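Binding domain (Hc) of Paraclostridial Mosquitocidal Protein 1 (Paraclostridium bifermentans, PDB 6HOX) probably mediates nerve-cell targeting by a botulinum-like neurotoxin that acts on Anopheles mosquitoes, recognising the host cell through its receptor-binding subdomains. Local coordinates at residues A[75-80]-A[199-204]; A[93-98]-A[217-222]; A[288-293]-A[410-415]. All blocks are in the same frame, centred on the assembly; numbering follows the deposited sequence.

Contact 1 (A[75-80]-A[199-204]); sequences VQKNES and IDNNSP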
loop_
_atom_site.group_PDB
_atom_site.type_symbol
_atom_site.label_atom_id
_atom_site.label_comp_id
_atom_site.label_asym_id
_atom_site.label_seq_id
_atom_site.Cartn_x
_atom_site.Cartn_y
_atom_site.Cartn_z
ATOM N N VAL A 75 20.614 -16.658 -2.363
ATOM C CA VAL A 75 19.947 -17.912 -2.193
ATOM C C VAL A 75 20.489 -18.855 -3.262
ATOM O O VAL A 75 20.280 -18.619 -4.456
ATOM C CB VAL A 75 18.426 -17.738 -2.316
ATOM C CG1 VAL A 75 17.691 -19.037 -2.016
ATOM C CG2 VAL A 75 17.924 -16.595 -1.434
ATOM N N GLN A 76 21.205 -19.894 -2.821
ATOM C CA GLN A 76 21.610 -20.988 -3.685
ATOM C C GLN A 76 20.344 -21.750 -4.076
ATOM O O GLN A 76 19.497 -22.019 -3.236
ATOM C CB GLN A 76 22.606 -21.927 -2.987
ATOM C CG GLN A 76 23.939 -21.287 -2.627
ATOM C CD GLN A 76 24.593 -20.564 -3.779
ATOM O OE1 GLN A 76 24.771 -21.110 -4.874
ATOM N NE2 GLN A 76 24.953 -19.311 -3.538
ATOM N N LYS A 77 20.202 -22.061 -5.363
ATOM C CA LYS A 77 19.041 -22.816 -5.816
ATOM C C LYS A 77 19.296 -24.286 -5.481
ATOM O O LYS A 77 20.433 -24.678 -5.235
ATOM C CB LYS A 77 18.770 -22.581 -7.309
ATOM C CG LYS A 77 18.489 -21.128 -7.683
ATOM C CD LYS A 77 18.009 -20.916 -9.097
ATOM C CE LYS A 77 19.007 -21.407 -10.116
ATOM N NZ LYS A 77 18.674 -20.924 -11.473
ATOM N N ASN A 78 18.208 -25.059 -5.449
ATOM C CA ASN A 78 18.207 -26.509 -5.254
ATOM C C ASN A 78 17.182 -27.094 -6.235
ATOM O O ASN A 78 16.743 -26.392 -7.156
ATOM C CB ASN A 78 17.931 -26.861 -3.789
ATOM C CG ASN A 78 16.740 -26.111 -3.232
ATOM O OD1 ASN A 78 15.615 -26.286 -3.696
ATOM N ND2 ASN A 78 16.981 -25.261 -2.249
ATOM N N GLU A 79 16.800 -28.362 -6.046
ATOM C CA GLU A 79 15.947 -29.060 -7.003
ATOM C C GLU A 79 14.527 -28.488 -6.976
ATOM O O GLU A 79 13.880 -28.383 -8.013
ATOM C CB GLU A 79 15.899 -30.554 -6.693
ATOM C CG GLU A 79 17.232 -31.244 -6.872
ATOM C CD GLU A 79 17.119 -32.734 -7.130
ATOM O OE1 GLU A 79 15.993 -33.273 -6.991
ATOM O OE2 GLU A 79 18.148 -33.355 -7.478
ATOM N N SER A 80 14.051 -28.147 -5.776
ATOM C CA SER A 80 12.708 -27.609 -5.592
ATOM C C SER A 80 12.625 -26.194 -6.185
ATOM O O SER A 80 11.656 -25.875 -6.867
ATOM C CB SER A 80 12.304 -27.647 -4.143
ATOM O OG SER A 80 13.249 -26.959 -3.337
ATOM N N ILE A 199 15.538 -21.339 -19.385
ATOM C CA ILE A 199 16.109 -20.194 -18.682
ATOM C C ILE A 199 16.841 -20.668 -17.418
ATOM O O ILE A 199 17.348 -19.848 -16.670
ATOM C CB ILE A 199 15.023 -19.154 -18.350
ATOM C CG1 ILE A 199 13.994 -19.662 -17.337
ATOM C CG2 ILE A 199 14.364 -18.645 -19.616
ATOM C CD1 ILE A 199 13.242 -18.538 -16.645
ATOM N N ASP A 200 16.875 -21.985 -17.187
ATOM C CA ASP A 200 17.558 -22.552 -16.031
ATOM C C ASP A 200 19.035 -22.162 -16.071
ATOM O O ASP A 200 19.621 -21.953 -17.150
ATOM C CB ASP A 200 17.434 -24.072 -15.967
ATOM C CG ASP A 200 17.646 -24.738 -17.314
ATOM O OD1 ASP A 200 16.860 -24.446 -18.255
ATOM O OD2 ASP A 200 18.606 -25.527 -17.418
ATOM N N ASN A 201 19.627 -22.063 -14.875
ATOM C CA ASN A 201 21.034 -21.773 -14.742
ATOM C C ASN A 201 21.466 -22.289 -13.368
ATOM O O ASN A 201 20.628 -22.736 -12.582
ATOM C CB ASN A 201 21.335 -20.287 -14.967
ATOM C CG ASN A 201 20.690 -19.387 -13.923
ATOM O OD1 ASN A 201 20.790 -19.653 -12.734
ATOM N ND2 ASN A 201 20.032 -18.323 -14.343
ATOM N N ASN A 202 22.772 -22.220 -13.103
ATOM C CA ASN A 202 23.332 -22.677 -11.855
ATOM C C ASN A 202 23.728 -21.501 -10.957
ATOM O O ASN A 202 24.440 -21.717 -9.991
ATOM C CB ASN A 202 24.559 -23.566 -12.088
ATOM C CG ASN A 202 24.210 -24.868 -12.778
ATOM O OD1 ASN A 202 24.752 -25.170 -13.838
ATOM N ND2 ASN A 202 23.288 -25.630 -12.205
ATOM N N SER A 203 23.302 -20.274 -11.276
ATOM C CA SER A 203 23.657 -19.111 -10.466
ATOM C C SER A 203 22.687 -18.989 -9.282
ATOM O O SER A 203 21.591 -19.541 -9.312
ATOM C CB SER A 203 23.685 -17.871 -11.315
ATOM O OG SER A 203 24.790 -17.874 -12.204
ATOM N N PRO A 204 23.043 -18.305 -8.169
ATOM C CA PRO A 204 22.075 -18.072 -7.094
ATOM C C PRO A 204 21.038 -17.000 -7.469
ATOM O O PRO A 204 21.228 -16.289 -8.446
ATOM C CB PRO A 204 22.966 -17.653 -5.922
ATOM C CG PRO A 204 24.154 -16.996 -6.587
ATOM C CD PRO A 204 24.382 -17.803 -7.846
HETATM O O HOH W 1 22.427 -21.333 -6.962
#
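The ammonium nitrogen of Lys77 is gripped by both oxygens of Asn201: NZ lies 2.8 Å from the side-chain oxygen OD1 of Asn201 and 2.9 Å from its backbone O. Neither oxygen is met in its own carbonyl plane; NZ sits above both, about 60° out of the plane in the case of OD1. A third bond, to the side-chain oxygen of Asn117, completes the grip on the lysine tip. On Asn201, chi1 of 64° tucks CG between the backbone N and the carbonyl carbon, which turns OD1 toward the residues that follow. There Asn201 OD1 also accepts from the backbone N of Ser203 at 3.0 Å, closing an Asx turn. The two donors reach OD1 from opposite faces of the amide, while its ND2 gives bonds to the backbone oxygens of Asn117 and Gln121, so the amide's rotation is fixed from both ends. The surface loops joined here, one leaving strand 73-75 and the other leading into strand 205-207, belong to the concanavalin-like N-terminal receptor-binding subdomain, at its periphery. Lys77 bridges them with a chain bent at chi3 (-60°), which brings CE to 3.3 Å from Ser203 O. The lysine and the asparagine side chains cross at about a right angle. Farther along, the Gln76 side chain lies beside the Pro204 ring and points the same way, its NE2 3.5 Å from Pro204 CB. Pro204 CB also lies 3.2 Å from Val75 O. Between the two segments a water accepts from Lys77 N at 2.8 Å, donates to Gln76 OE1 and reaches Ser203 O through a weak bond. The Ser203 hydroxyl is hydrogen-bonded to Asp119.

Contact 2 (A[93-98]-A[217-222]); sequences FWIRVP and QFIRLD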
loop_
_atom_site.group_PDB
_atom_site.type_symbol
_atom_site.label_atom_id
_atom_site.label_comp_id
_atom_site.label_asym_id
_atom_site.label_seq_id
_atom_site.Cartn_x
_atom_site.Cartn_y
_atom_site.Cartn_z
ATOM N N PHE A 93 5.204 -11.585 -4.300
ATOM C CA PHE A 93 5.865 -10.812 -3.256
ATOM C C PHE A 93 5.114 -9.507 -2.987
ATOM O O PHE A 93 4.453 -8.892 -3.891
ATOM C CB PHE A 93 7.321 -10.501 -3.631
ATOM C CG PHE A 93 7.526 -9.769 -4.936
ATOM C CD1 PHE A 93 7.617 -10.464 -6.133
ATOM C CD2 PHE A 93 7.671 -8.396 -4.966
ATOM C CE1 PHE A 93 7.800 -9.802 -7.334
ATOM C CE2 PHE A 93 7.894 -7.736 -6.162
ATOM C CZ PHE A 93 7.941 -8.437 -7.346
ATOM N N TRP A 94 5.240 -9.074 -1.727
ATOM C CA TRP A 94 4.872 -7.737 -1.314
ATOM C C TRP A 94 6.094 -6.844 -1.487
ATOM O O TRP A 94 7.193 -7.227 -1.068
ATOM C CB TRP A 94 4.399 -7.736 0.136
ATOM C CG TRP A 94 2.999 -8.228 0.313
ATOM C CD1 TRP A 94 2.597 -9.450 0.765
ATOM C CD2 TRP A 94 1.798 -7.484 0.043
ATOM N NE1 TRP A 94 1.231 -9.514 0.815
ATOM C CE2 TRP A 94 0.713 -8.319 0.387
ATOM C CE3 TRP A 94 1.535 -6.188 -0.426
ATOM C CZ2 TRP A 94 -0.610 -7.906 0.237
ATOM C CZ3 TRP A 94 0.224 -5.775 -0.548
ATOM C CH2 TRP A 94 -0.830 -6.625 -0.217
ATOM N N ILE A 95 5.879 -5.669 -2.082
ATOM C CA ILE A 95 6.915 -4.692 -2.291
ATOM C C ILE A 95 6.400 -3.309 -1.890
ATOM O O ILE A 95 5.235 -2.958 -2.123
ATOM C CB ILE A 95 7.426 -4.717 -3.746
ATOM C CG1 ILE A 95 8.816 -4.080 -3.837
ATOM C CG2 ILE A 95 6.437 -4.080 -4.707
ATOM C CD1 ILE A 95 9.440 -4.165 -5.222
ATOM N N ARG A 96 7.285 -2.532 -1.269
ATOM C CA ARG A 96 7.044 -1.139 -1.011
ATOM C C ARG A 96 8.252 -0.360 -1.527
ATOM O O ARG A 96 9.347 -0.474 -0.970
ATOM C CB ARG A 96 6.801 -0.899 0.481
ATOM C CG ARG A 96 6.243 0.478 0.811
ATOM C CD ARG A 96 6.036 0.654 2.298
ATOM N NE ARG A 96 5.603 1.996 2.668
ATOM C CZ ARG A 96 5.469 2.421 3.922
ATOM N NH1 ARG A 96 5.891 1.672 4.925
ATOM N NH2 ARG A 96 4.937 3.603 4.176
ATOM N N VAL A 97 8.030 0.368 -2.620
ATOM C CA VAL A 97 9.008 1.183 -3.287
ATOM C C VAL A 97 8.745 2.646 -2.982
ATOM O O VAL A 97 7.612 3.100 -3.148
ATOM C CB VAL A 97 8.951 0.954 -4.803
ATOM C CG1 VAL A 97 9.967 1.810 -5.543
ATOM C CG2 VAL A 97 9.096 -0.525 -5.148
ATOM N N PRO A 98 9.772 3.446 -2.597
ATOM C CA PRO A 98 9.561 4.853 -2.244
ATOM C C PRO A 98 8.871 5.631 -3.373
ATOM O O PRO A 98 9.051 5.320 -4.546
ATOM C CB PRO A 98 10.980 5.378 -1.978
ATOM C CG PRO A 98 11.705 4.138 -1.505
ATOM C CD PRO A 98 11.180 3.050 -2.424
ATOM N N GLN A 217 17.955 5.213 -2.659
ATOM C CA GLN A 217 16.903 4.228 -2.896
ATOM C C GLN A 217 17.019 3.084 -1.887
ATOM O O GLN A 217 18.126 2.647 -1.504
ATOM C CB GLN A 217 16.963 3.685 -4.323
ATOM C CG GLN A 217 15.781 2.811 -4.721
ATOM C CD GLN A 217 14.441 3.503 -4.648
ATOM O OE1 GLN A 217 14.038 4.020 -3.603
ATOM N NE2 GLN A 217 13.695 3.440 -5.736
ATOM N N PHE A 218 15.852 2.619 -1.442
ATOM C CA PHE A 218 15.725 1.478 -0.563
ATOM C C PHE A 218 14.376 0.823 -0.848
ATOM O O PHE A 218 13.415 1.488 -1.238
ATOM C CB PHE A 218 15.868 1.895 0.905
ATOM C CG PHE A 218 14.729 2.734 1.456
ATOM C CD1 PHE A 218 14.670 4.098 1.228
ATOM C CD2 PHE A 218 13.711 2.153 2.200
ATOM C CE1 PHE A 218 13.623 4.861 1.736
ATOM C CE2 PHE A 218 12.678 2.915 2.729
ATOM C CZ PHE A 218 12.628 4.269 2.482
ATOM N N ILE A 219 14.304 -0.487 -0.649
ATOM C CA ILE A 219 13.087 -1.215 -0.944
ATOM C C ILE A 219 12.729 -2.054 0.275
ATOM O O ILE A 219 13.607 -2.577 0.937
ATOM C CB ILE A 219 13.277 -2.096 -2.192
ATOM C CG1 ILE A 219 13.707 -1.277 -3.412
ATOM C CG2 ILE A 219 12.037 -2.923 -2.467
ATOM C CD1 ILE A 219 12.645 -0.368 -3.949
ATOM N N ARG A 220 11.433 -2.186 0.542
ATOM C CA ARG A 220 10.952 -3.124 1.536
ATOM C C ARG A 220 10.238 -4.255 0.798
ATOM O O ARG A 220 9.449 -4.014 -0.133
ATOM C CB ARG A 220 10.123 -2.377 2.587
ATOM C CG ARG A 220 10.990 -1.495 3.471
ATOM C CD ARG A 220 10.247 -0.400 4.203
ATOM N NE ARG A 220 9.860 0.685 3.331
ATOM C CZ ARG A 220 9.298 1.818 3.745
ATOM N NH1 ARG A 220 9.095 2.013 5.042
ATOM N NH2 ARG A 220 8.963 2.749 2.866
ATOM N N LEU A 221 10.540 -5.486 1.218
ATOM C CA LEU A 221 10.181 -6.705 0.484
ATOM C C LEU A 221 9.737 -7.776 1.488
ATOM O O LEU A 221 10.429 -8.020 2.480
ATOM C CB LEU A 221 11.417 -7.127 -0.318
ATOM C CG LEU A 221 11.235 -8.206 -1.386
ATOM C CD1 LEU A 221 10.413 -7.691 -2.569
ATOM C CD2 LEU A 221 12.597 -8.709 -1.851
ATOM N N ASP A 222 8.580 -8.399 1.242
ATOM C CA ASP A 222 8.031 -9.372 2.164
ATOM C C ASP A 222 7.299 -10.490 1.407
ATOM O O ASP A 222 6.682 -10.277 0.376
ATOM C CB ASP A 222 7.142 -8.695 3.215
ATOM C CG ASP A 222 6.876 -9.585 4.428
ATOM O OD1 ASP A 222 7.762 -10.423 4.739
ATOM O OD2 ASP A 222 5.785 -9.460 5.037
HETATM O O HOH W 2 10.643 1.266 0.786
HETATM O O HOH W 3 11.272 5.347 -6.143
#
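Two neighbouring antiparallel strands, 89-96 and 218-227, meet in a sheet of the jelly-roll, concanavalin-like N-terminal receptor-binding subdomain. Trp94 pairs with Asp222 and Arg96 with Arg220 as hydrogen-bonded pairs; the bond from Arg96 N to Arg220 O is 2.9 Å long, and the return bond from Arg220 N to Arg96 O is nearly straight at 178°. Ile95 and Leu221 form the non-hydrogen-bonded pair between them. On their face of the sheet, Leu221 CD1 comes within 3.7 Å of Phe93 CD2, and Ile95 CG1 meets Ile219 CG2 at the same distance. On the opposite face the guanidinium groups of Arg96 and Arg220 lie flat on each other, planes 8° apart and centres 3.9 Å apart. Arg96 is extended from CG to NE, whereas Arg220 is bent at chi3 (-74°), which folds its end over its neighbour. Residues of the C-terminal receptor-binding part cover this face, which also carries Trp94: Trp253 makes a cation-pi contact with Arg96, and Asp441, in a salt bridge with Arg220, probably offsets the like charges together with Glu255, a long, weak ion-pair partner of Arg96 NH1. Arg96 NE donates to the backbone oxygen of Asn164. A water accepts from Arg220 NE at 2.7 Å and donates to Arg96 O. Beyond the Arg96-Arg220 pair, Pro98 lies over one face of the Phe218 ring, with its CG in a CH-pi contact 4.0 Å from the ring centroid.

Contact 3 (A[288-293]-A[410-415]); sequences PYISRM and WYLYSS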
loop_
_atom_site.group_PDB
_atom_site.type_symbol
_atom_site.label_atom_id
_atom_site.label_comp_id
_atom_site.label_asym_id
_atom_site.label_seq_id
_atom_site.Cartn_x
_atom_site.Cartn_y
_atom_site.Cartn_z
ATOM N N PRO A 288 -14.115 21.422 11.594
ATOM C CA PRO A 288 -13.074 20.886 10.716
ATOM C C PRO A 288 -13.565 20.987 9.266
ATOM O O PRO A 288 -14.758 20.874 9.007
ATOM C CB PRO A 288 -12.918 19.448 11.224
ATOM C CG PRO A 288 -14.322 19.082 11.673
ATOM C CD PRO A 288 -14.896 20.365 12.252
ATOM N N TYR A 289 -12.635 21.177 8.327
ATOM C CA TYR A 289 -12.967 21.174 6.905
ATOM C C TYR A 289 -11.759 20.661 6.103
ATOM O O TYR A 289 -10.629 20.685 6.589
ATOM C CB TYR A 289 -13.425 22.574 6.470
ATOM C CG TYR A 289 -12.346 23.630 6.480
ATOM C CD1 TYR A 289 -11.981 24.266 7.654
ATOM C CD2 TYR A 289 -11.678 23.982 5.320
ATOM C CE1 TYR A 289 -10.982 25.224 7.681
ATOM C CE2 TYR A 289 -10.675 24.942 5.327
ATOM C CZ TYR A 289 -10.326 25.563 6.512
ATOM O OH TYR A 289 -9.338 26.512 6.520
ATOM N N ILE A 290 -12.011 20.160 4.886
ATOM C CA ILE A 290 -10.927 19.840 3.956
ATOM C C ILE A 290 -10.690 21.079 3.089
ATOM O O ILE A 290 -11.606 21.595 2.461
ATOM C CB ILE A 290 -11.224 18.590 3.101
ATOM C CG1 ILE A 290 -11.587 17.374 3.952
ATOM C CG2 ILE A 290 -10.038 18.263 2.202
ATOM C CD1 ILE A 290 -10.401 16.773 4.671
ATOM N N SER A 291 -9.447 21.557 3.093
ATOM C CA SER A 291 -9.058 22.700 2.313
ATOM C C SER A 291 -8.812 22.274 0.864
ATOM O O SER A 291 -8.810 21.086 0.559
ATOM C CB SER A 291 -7.851 23.346 2.914
ATOM O OG SER A 291 -7.682 24.657 2.412
ATOM N N ARG A 292 -8.576 23.255 -0.011
ATOM C CA ARG A 292 -8.339 22.980 -1.428
ATOM C C ARG A 292 -7.083 22.107 -1.581
ATOM O O ARG A 292 -6.165 22.149 -0.760
ATOM C CB ARG A 292 -8.264 24.283 -2.236
ATOM C CG ARG A 292 -7.193 25.268 -1.782
ATOM C CD ARG A 292 -7.051 26.455 -2.729
ATOM N NE ARG A 292 -8.029 27.530 -2.512
ATOM C CZ ARG A 292 -8.957 27.915 -3.393
ATOM N NH1 ARG A 292 -9.099 27.267 -4.537
ATOM N NH2 ARG A 292 -9.738 28.948 -3.129
ATOM N N MET A 293 -7.077 21.314 -2.654
ATOM C CA MET A 293 -6.001 20.398 -3.023
ATOM C C MET A 293 -4.681 21.175 -3.132
ATOM O O MET A 293 -4.604 22.171 -3.834
ATOM C CB MET A 293 -6.344 19.750 -4.369
ATOM C CG MET A 293 -5.285 18.792 -4.910
ATOM S SD MET A 293 -5.703 17.054 -4.650
ATOM C CE MET A 293 -7.130 16.887 -5.721
ATOM N N TRP A 410 -14.295 22.213 2.147
ATOM C CA TRP A 410 -15.491 21.401 2.273
ATOM C C TRP A 410 -15.612 20.969 3.730
ATOM O O TRP A 410 -14.662 20.409 4.285
ATOM C CB TRP A 410 -15.449 20.203 1.319
ATOM C CG TRP A 410 -15.283 20.604 -0.112
ATOM C CD1 TRP A 410 -16.270 20.918 -0.998
ATOM C CD2 TRP A 410 -14.039 20.800 -0.811
ATOM N NE1 TRP A 410 -15.731 21.277 -2.204
ATOM C CE2 TRP A 410 -14.365 21.205 -2.124
ATOM C CE3 TRP A 410 -12.689 20.662 -0.464
ATOM C CZ2 TRP A 410 -13.390 21.468 -3.088
ATOM C CZ3 TRP A 410 -11.725 20.921 -1.416
ATOM C CH2 TRP A 410 -12.074 21.324 -2.709
ATOM N N TYR A 411 -16.760 21.290 4.338
ATOM C CA TYR A 411 -17.031 20.943 5.740
ATOM C C TYR A 411 -17.320 19.446 5.831
ATOM O O TYR A 411 -17.762 18.833 4.852
ATOM C CB TYR A 411 -18.170 21.798 6.302
ATOM C CG TYR A 411 -17.748 23.229 6.521
ATOM C CD1 TYR A 411 -17.055 23.591 7.668
ATOM C CD2 TYR A 411 -17.976 24.205 5.562
ATOM C CE1 TYR A 411 -16.641 24.894 7.876
ATOM C CE2 TYR A 411 -17.558 25.512 5.752
ATOM C CZ TYR A 411 -16.887 25.858 6.915
ATOM O OH TYR A 411 -16.451 27.136 7.120
ATOM N N LEU A 412 -17.032 18.877 6.998
ATOM C CA LEU A 412 -17.359 17.472 7.259
ATOM C C LEU A 412 -18.813 17.409 7.748
ATOM O O LEU A 412 -19.257 18.312 8.472
ATOM C CB LEU A 412 -16.394 16.901 8.303
ATOM C CG LEU A 412 -15.029 16.428 7.805
ATOM C CD1 LEU A 412 -14.267 17.553 7.140
ATOM C CD2 LEU A 412 -14.219 15.864 8.963
ATOM N N TYR A 413 -19.551 16.368 7.337
ATOM C CA TYR A 413 -20.934 16.193 7.788
ATOM C C TYR A 413 -21.316 14.707 7.849
ATOM O O TYR A 413 -20.682 13.831 7.216
ATOM C CB TYR A 413 -21.887 17.029 6.923
ATOM C CG TYR A 413 -22.336 16.388 5.639
ATOM C CD1 TYR A 413 -21.463 16.257 4.565
ATOM C CD2 TYR A 413 -23.632 15.915 5.487
ATOM C CE1 TYR A 413 -21.851 15.636 3.387
ATOM C CE2 TYR A 413 -24.039 15.303 4.311
ATOM C CZ TYR A 413 -23.147 15.171 3.258
ATOM O OH TYR A 413 -23.536 14.601 2.081
ATOM N N SER A 414 -22.358 14.429 8.643
ATOM C CA SER A 414 -22.959 13.106 8.750
ATOM C C SER A 414 -24.071 12.935 7.706
ATOM O O SER A 414 -25.140 13.501 7.873
ATOM C CB SER A 414 -23.482 12.878 10.125
ATOM O OG SER A 414 -24.145 11.632 10.184
ATOM N N SER A 415 -23.817 12.134 6.659
ATOM C CA SER A 415 -24.779 11.928 5.553
ATOM C C SER A 415 -25.679 10.723 5.845
ATOM O O SER A 415 -25.240 9.576 5.766
ATOM C CB SER A 415 -24.109 11.745 4.204
ATOM O OG SER A 415 -25.080 11.402 3.201
#
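Ile290 and Trp410 form the hydrogen-bonded pair that joins strands 285-291 and 409-415, antiparallel neighbours in the beta-trefoil C-terminal receptor-binding subdomain. Ile290 N donates to Trp410 O at 2.7 Å, and Trp410 N returns a bond to Ile290 O that lies in the carbonyl plane. Next to it, Tyr289 and Tyr411 make a non-hydrogen-bonded pair with CA atoms only 4.2 Å apart. Their rings share one face of the sheet obliquely, planes at 48°, and CB of Tyr289 sits over one face of the Tyr411 ring, 4.0 Å from CD1. With CG anti to the carbonyl carbon (chi1 -57°), the indole of Trp410 extends alongside 290-292. Its six-membered ring thereby reaches past Ile290 O to the buried carbonyl of Ser291, whose O meets the ring edge near its plane, 3.5 Å from CZ3 of Trp410. Leu412 crosses Ile290 at about a right angle, CD1 of the leucine lying 4.2 Å from CG1 of the isoleucine. Leu396 and Ile398 of the adjoining strand 394-398, and Leu347 of strand 345-348, which touches Pro288 and Leu412, continue this apolar layer, Ile398 touching both Ile290 and Trp410. The Tyr411 side chain lies about 4 Å from a bound acetate, probably brought in by the crystallisation liquor, and its OH is hydrogen-bonded to Lys280 NZ.

How the contacts relate
From the N terminus, the chain first passes 75-80 and then 93-98 before either finds its partner. Contact 1 closes when 199-204 returns, and contact 2 when 217-222 follows, so the two long loops cross. Both lie in the N-terminal receptor-binding subdomain, where contact 1 joins peripheral loops and contact 2 joins two strands of its sheet; their nearest atoms are about 10 Å apart. Contact 3 follows in series: 410-415 returns to 288-293 and closes a separate loop inside the C-terminal subdomain. Its centre is about 34 Å from that of contact 2 and about 56 Å from that of contact 1, on the opposite side of the chain's centre.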